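Local coordinates for protein response regulator receiver modulated diguanylate cyclase with PAS/PAC sensor (Desulfovibrio desulfuricans subsp. desulfuricans, PDB 3CG0) that probably takes part in two-component (phospho-aspartate) signalling through its receiver domain, coupled in the full-length protein to PAS and diguanylate cyclase modules, at residues A46-V60 and T73-I85. Residues are numbered along the deposited sequence; the frame is centred on the assembly and turned at random.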
loop_
_atom_site.group_PDB
_atom_site.type_symbol
_atom_site.label_atom_id
_atom_site.label_comp_id
_atom_site.label_asym_id
_atom_site.label_seq_id
_atom_site.Cartn_x
_atom_site.Cartn_y
_atom_site.Cartn_z
ATOM N N ALA C 46 -21.165 25.604 -18.297
ATOM C CA ALA C 46 -20.691 24.585 -17.338
ATOM C C ALA C 46 -19.181 24.637 -17.145
ATOM O O ALA C 46 -18.693 24.526 -16.023
ATOM C CB ALA C 46 -21.094 23.199 -17.788
ATOM N N VAL C 47 -18.462 24.798 -18.257
ATOM C CA VAL C 47 -17.001 24.947 -18.270
ATOM C C VAL C 47 -16.567 26.261 -17.594
ATOM O O VAL C 47 -15.565 26.292 -16.873
ATOM C CB VAL C 47 -16.438 24.836 -19.726
ATOM C CG1 VAL C 47 -14.911 24.994 -19.762
ATOM C CG2 VAL C 47 -16.837 23.505 -20.360
ATOM N N ARG C 48 -17.339 27.327 -17.816
ATOM C CA ARG C 48 -17.119 28.616 -17.154
ATOM C C ARG C 48 -17.216 28.541 -15.623
ATOM O O ARG C 48 -16.332 29.026 -14.913
ATOM C CB ARG C 48 -18.118 29.659 -17.664
ATOM C CG ARG C 48 -17.896 30.138 -19.096
ATOM C CD ARG C 48 -18.481 31.544 -19.331
ATOM N NE ARG C 48 -19.947 31.568 -19.362
ATOM C CZ ARG C 48 -20.725 31.970 -18.356
ATOM N NH1 ARG C 48 -22.046 31.948 -18.493
ATOM N NH2 ARG C 48 -20.193 32.391 -17.211
ATOM N N CYS C 49 -18.288 27.933 -15.123
ATOM C CA CYS C 49 -18.524 27.865 -13.680
ATOM C C CYS C 49 -17.685 26.809 -12.974
ATOM O O CYS C 49 -17.359 26.980 -11.803
ATOM C CB CYS C 49 -20.005 27.635 -13.380
ATOM S SG CYS C 49 -21.079 28.891 -14.076
ATOM N N ALA C 50 -17.328 25.740 -13.689
ATOM C CA ALA C 50 -16.596 24.608 -13.104
ATOM C C ALA C 50 -15.427 24.917 -12.139
ATOM O O ALA C 50 -15.408 24.361 -11.042
ATOM C CB ALA C 50 -16.185 23.595 -14.171
ATOM N N PRO C 51 -14.475 25.814 -12.517
ATOM C CA PRO C 51 -13.374 26.032 -11.565
ATOM C C PRO C 51 -13.803 26.726 -10.268
ATOM O O PRO C 51 -13.207 26.479 -9.211
ATOM C CB PRO C 51 -12.395 26.925 -12.346
ATOM C CG PRO C 51 -12.826 26.858 -13.768
ATOM C CD PRO C 51 -14.295 26.643 -13.725
ATOM N N ASP C 52 -14.836 27.565 -10.352
ATOM C CA ASP C 52 -15.350 28.289 -9.188
ATOM C C ASP C 52 -15.998 27.394 -8.130
ATOM O O ASP C 52 -15.672 27.494 -6.943
ATOM C CB ASP C 52 -16.323 29.391 -9.622
ATOM C CG ASP C 52 -15.616 30.599 -10.220
ATOM O OD1 ASP C 52 -16.262 31.330 -11.006
ATOM O OD2 ASP C 52 -14.423 30.823 -9.906
ATOM N N LEU C 53 -16.904 26.518 -8.555
ATOM C CA LEU C 53 -17.648 25.696 -7.600
ATOM C C LEU C 53 -16.981 24.357 -7.249
ATOM O O LEU C 53 -17.478 23.622 -6.394
ATOM C CB LEU C 53 -19.136 25.564 -7.998
ATOM C CG LEU C 53 -19.773 24.666 -9.063
ATOM C CD1 LEU C 53 -21.094 25.277 -9.491
ATOM C CD2 LEU C 53 -18.917 24.410 -10.277
ATOM N N ARG C 54 -15.846 24.080 -7.896
ATOM C CA ARG C 54 -14.931 22.969 -7.555
ATOM C C ARG C 54 -15.569 21.578 -7.379
ATOM O O ARG C 54 -15.562 21.038 -6.264
ATOM C CB ARG C 54 -14.121 23.313 -6.294
ATOM C CG ARG C 54 -13.191 24.528 -6.398
ATOM C CD ARG C 54 -12.666 24.946 -5.011
ATOM N NE ARG C 54 -12.337 23.793 -4.164
ATOM C CZ ARG C 54 -11.776 23.860 -2.955
ATOM N NH1 ARG C 54 -11.451 25.033 -2.419
ATOM N NH2 ARG C 54 -11.531 22.741 -2.280
ATOM N N PRO C 55 -16.114 20.989 -8.468
ATOM C CA PRO C 55 -16.737 19.672 -8.312
ATOM C C PRO C 55 -15.741 18.514 -8.272
ATOM O O PRO C 55 -14.597 18.666 -8.690
ATOM C CB PRO C 55 -17.648 19.566 -9.540
ATOM C CG PRO C 55 -17.009 20.453 -10.572
ATOM C CD PRO C 55 -16.189 21.479 -9.861
ATOM N N ASP C 56 -16.188 17.373 -7.754
ATOM C CA ASP C 56 -15.385 16.161 -7.704
ATOM C C ASP C 56 -15.593 15.312 -8.957
ATOM O O ASP C 56 -14.760 14.478 -9.282
ATOM C CB ASP C 56 -15.725 15.342 -6.451
ATOM C CG ASP C 56 -15.298 16.038 -5.163
ATOM O OD1 ASP C 56 -16.113 16.783 -4.582
ATOM O OD2 ASP C 56 -14.138 15.854 -4.744
ATOM N N ILE C 57 -16.709 15.525 -9.648
ATOM C CA ILE C 57 -17.100 14.717 -10.804
ATOM C C ILE C 57 -18.153 15.459 -11.646
ATOM O O ILE C 57 -18.863 16.324 -11.139
ATOM C CB ILE C 57 -17.625 13.304 -10.369
ATOM C CG1 ILE C 57 -17.757 12.364 -11.570
ATOM C CG2 ILE C 57 -18.927 13.412 -9.561
ATOM C CD1 ILE C 57 -17.810 10.916 -11.232
ATOM N N ALA C 58 -18.230 15.129 -12.930
ATOM C CA ALA C 58 -19.201 15.734 -13.828
ATOM C C ALA C 58 -19.982 14.643 -14.537
ATOM O O ALA C 58 -19.384 13.702 -15.069
ATOM C CB ALA C 58 -18.492 16.631 -14.845
ATOM N N LEU C 59 -21.313 14.757 -14.522
ATOM C CA LEU C 59 -22.174 13.859 -15.288
ATOM C C LEU C 59 -22.610 14.588 -16.536
ATOM O O LEU C 59 -23.233 15.630 -16.440
ATOM C CB LEU C 59 -23.395 13.424 -14.475
ATOM C CG LEU C 59 -23.174 12.748 -13.117
ATOM C CD1 LEU C 59 -24.480 12.168 -12.632
ATOM C CD2 LEU C 59 -22.109 11.673 -13.182
ATOM N N VAL C 60 -22.253 14.059 -17.705
ATOM C CA VAL C 60 -22.462 14.768 -18.977
ATOM C C VAL C 60 -23.381 13.959 -19.881
ATOM O O VAL C 60 -23.200 12.737 -20.027
ATOM C CB VAL C 60 -21.111 15.075 -19.706
ATOM C CG1 VAL C 60 -21.338 15.845 -21.025
ATOM C CG2 VAL C 60 -20.176 15.894 -18.819
ATOM N N THR C 73 -17.777 19.241 -24.281
ATOM C CA THR C 73 -17.988 19.721 -22.924
ATOM C C THR C 73 -17.211 18.821 -21.957
ATOM O O THR C 73 -16.443 19.311 -21.151
ATOM C CB THR C 73 -19.490 19.756 -22.577
ATOM O OG1 THR C 73 -20.174 20.584 -23.530
ATOM C CG2 THR C 73 -19.703 20.306 -21.201
ATOM N N ALA C 74 -17.377 17.510 -22.082
ATOM C CA ALA C 74 -16.611 16.566 -21.248
ATOM C C ALA C 74 -15.090 16.645 -21.477
ATOM O O ALA C 74 -14.332 16.666 -20.519
ATOM C CB ALA C 74 -17.098 15.180 -21.478
ATOM N N ALA C 75 -14.651 16.716 -22.738
ATOM C CA ALA C 75 -13.225 16.925 -23.068
ATOM C C ALA C 75 -12.626 18.104 -22.329
ATOM O O ALA C 75 -11.527 18.001 -21.784
ATOM C CB ALA C 75 -13.021 17.093 -24.574
ATOM N N ARG C 76 -13.361 19.211 -22.266
ATOM C CA ARG C 76 -12.867 20.387 -21.568
ATOM C C ARG C 76 -12.902 20.284 -20.052
ATOM O O ARG C 76 -11.959 20.707 -19.384
ATOM C CB ARG C 76 -13.566 21.652 -22.059
ATOM C CG ARG C 76 -12.839 22.274 -23.241
ATOM C CD ARG C 76 -13.749 23.162 -24.060
ATOM N NE ARG C 76 -13.106 23.620 -25.293
ATOM C CZ ARG C 76 -13.118 22.962 -26.454
ATOM N NH1 ARG C 76 -13.738 21.790 -26.572
ATOM N NH2 ARG C 76 -12.500 23.482 -27.508
ATOM N N LEU C 77 -13.975 19.722 -19.511
ATOM C CA LEU C 77 -14.066 19.481 -18.068
ATOM C C LEU C 77 -12.988 18.502 -17.588
ATOM O O LEU C 77 -12.376 18.716 -16.539
ATOM C CB LEU C 77 -15.471 18.977 -17.693
ATOM C CG LEU C 77 -16.672 19.901 -17.953
ATOM C CD1 LEU C 77 -17.977 19.158 -17.772
ATOM C CD2 LEU C 77 -16.638 21.145 -17.088
ATOM N N ALA C 78 -12.754 17.443 -18.365
ATOM C CA ALA C 78 -11.760 16.403 -18.028
ATOM C C ALA C 78 -10.313 16.862 -18.086
ATOM O O ALA C 78 -9.475 16.366 -17.330
ATOM C CB ALA C 78 -11.935 15.187 -18.909
ATOM N N ALA C 79 -10.023 17.792 -18.990
ATOM C CA ALA C 79 -8.655 18.244 -19.218
ATOM C C ALA C 79 -8.337 19.524 -18.468
ATOM O O ALA C 79 -7.255 19.655 -17.906
ATOM C CB ALA C 79 -8.406 18.425 -20.696
ATOM N N GLY C 80 -9.287 20.455 -18.448
ATOM C CA GLY C 80 -9.067 21.779 -17.871
ATOM C C GLY C 80 -9.386 21.907 -16.396
ATOM O O GLY C 80 -8.858 22.796 -15.723
ATOM N N CYS C 81 -10.256 21.034 -15.889
ATOM C CA CYS C 81 -10.665 21.070 -14.478
ATOM C C CYS C 81 -10.283 19.783 -13.776
ATOM O O CYS C 81 -10.555 19.618 -12.582
ATOM C CB CYS C 81 -12.176 21.275 -14.344
ATOM S SG CYS C 81 -12.887 22.577 -15.360
ATOM N N ASN C 82 -9.665 18.881 -14.539
ATOM C CA ASN C 82 -9.275 17.532 -14.101
ATOM C C ASN C 82 -10.391 16.712 -13.425
ATOM O O ASN C 82 -10.156 15.963 -12.470
ATOM C CB ASN C 82 -7.996 17.557 -13.249
ATOM C CG ASN C 82 -7.175 16.289 -13.413
ATOM O OD1 ASN C 82 -7.213 15.394 -12.564
ATOM N ND2 ASN C 82 -6.460 16.189 -14.533
ATOM N N LEU C 83 -11.606 16.887 -13.940
ATOM C CA LEU C 83 -12.778 16.176 -13.476
ATOM C C LEU C 83 -12.826 14.819 -14.137
ATOM O O LEU C 83 -12.578 14.700 -15.342
ATOM C CB LEU C 83 -14.054 16.941 -13.857
ATOM C CG LEU C 83 -14.791 17.870 -12.891
ATOM C CD1 LEU C 83 -13.860 18.585 -11.925
ATOM C CD2 LEU C 83 -15.628 18.877 -13.678
ATOM N N PRO C 84 -13.133 13.781 -13.349
ATOM C CA PRO C 84 -13.590 12.524 -13.906
ATOM C C PRO C 84 -14.967 12.698 -14.547
ATOM O O PRO C 84 -15.778 13.486 -14.073
ATOM C CB PRO C 84 -13.733 11.617 -12.692
ATOM C CG PRO C 84 -13.080 12.310 -11.564
ATOM C CD PRO C 84 -13.044 13.759 -11.883
ATOM N N ILE C 85 -15.223 11.916 -15.587
ATOM C CA ILE C 85 -16.402 12.040 -16.405
ATOM C C ILE C 85 -17.157 10.732 -16.457
ATOM O O ILE C 85 -16.578 9.692 -16.772
ATOM C CB ILE C 85 -16.020 12.410 -17.864
ATOM C CG1 ILE C 85 -15.253 13.743 -17.904
ATOM C CG2 ILE C 85 -17.266 12.453 -18.752
ATOM C CD1 ILE C 85 -15.929 14.900 -17.146
#
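L77 stands between A58 and V60 of strand 57-61 on one side and V47 and A50 of helix 43-53 on the other, within the CheY-like receiver fold. Strand 57-61, which ends at D61, the predicted phospho-acceptor, forms a beta-alpha-beta crossover with helix 70-80 and strand 85-89. The two helices pack beside each other on the same face of the parallel sheet; the axes of 46-53 and 73-80 approach to 10.1 Å and run nearly parallel, at 25°. Most of the interaction is apolar. With CG of L77 anti to its carbonyl carbon (chi1 -62°), the branch lies between strand and helix, and its two methyls part: CD1 rests on the strand, 3.9 Å from A58 CB, and also meets V60 CG2, while CD2 lies 3.8 Å from A50 CB and against V47 CG2. One turn on, C81 SG approaches A50 CB at 3.7 Å; one turn back, A74 CB meets V60 CG2.

Beyond the helix end, L83 continues this apolar layer. Its side chain lies across the P55 ring at about a right angle, CD2 to P55 CG being 3.7 Å, and the same methyl touches A58 CB. I85 CD1 reaches that small alanine methyl too.

A single hydrogen bond joins the two segments: A58 N donates to P84 O (N-H...O 161°), just ahead of strand 85-89, the carbonyl pointing almost straight at the donor. A58 O takes the next rung from I86 N, so A58 brackets I85, its parallel bridge partner. On the opposite edge, strand 57-61 bonds to L13 and V15, which makes it an inner strand. Where helix 70-80 ends, L77 O is gripped twice, by C81 N and L83 N from opposite faces of its carbonyl plane, the latter bond measuring 3.3 Å between L83 N and L77 O.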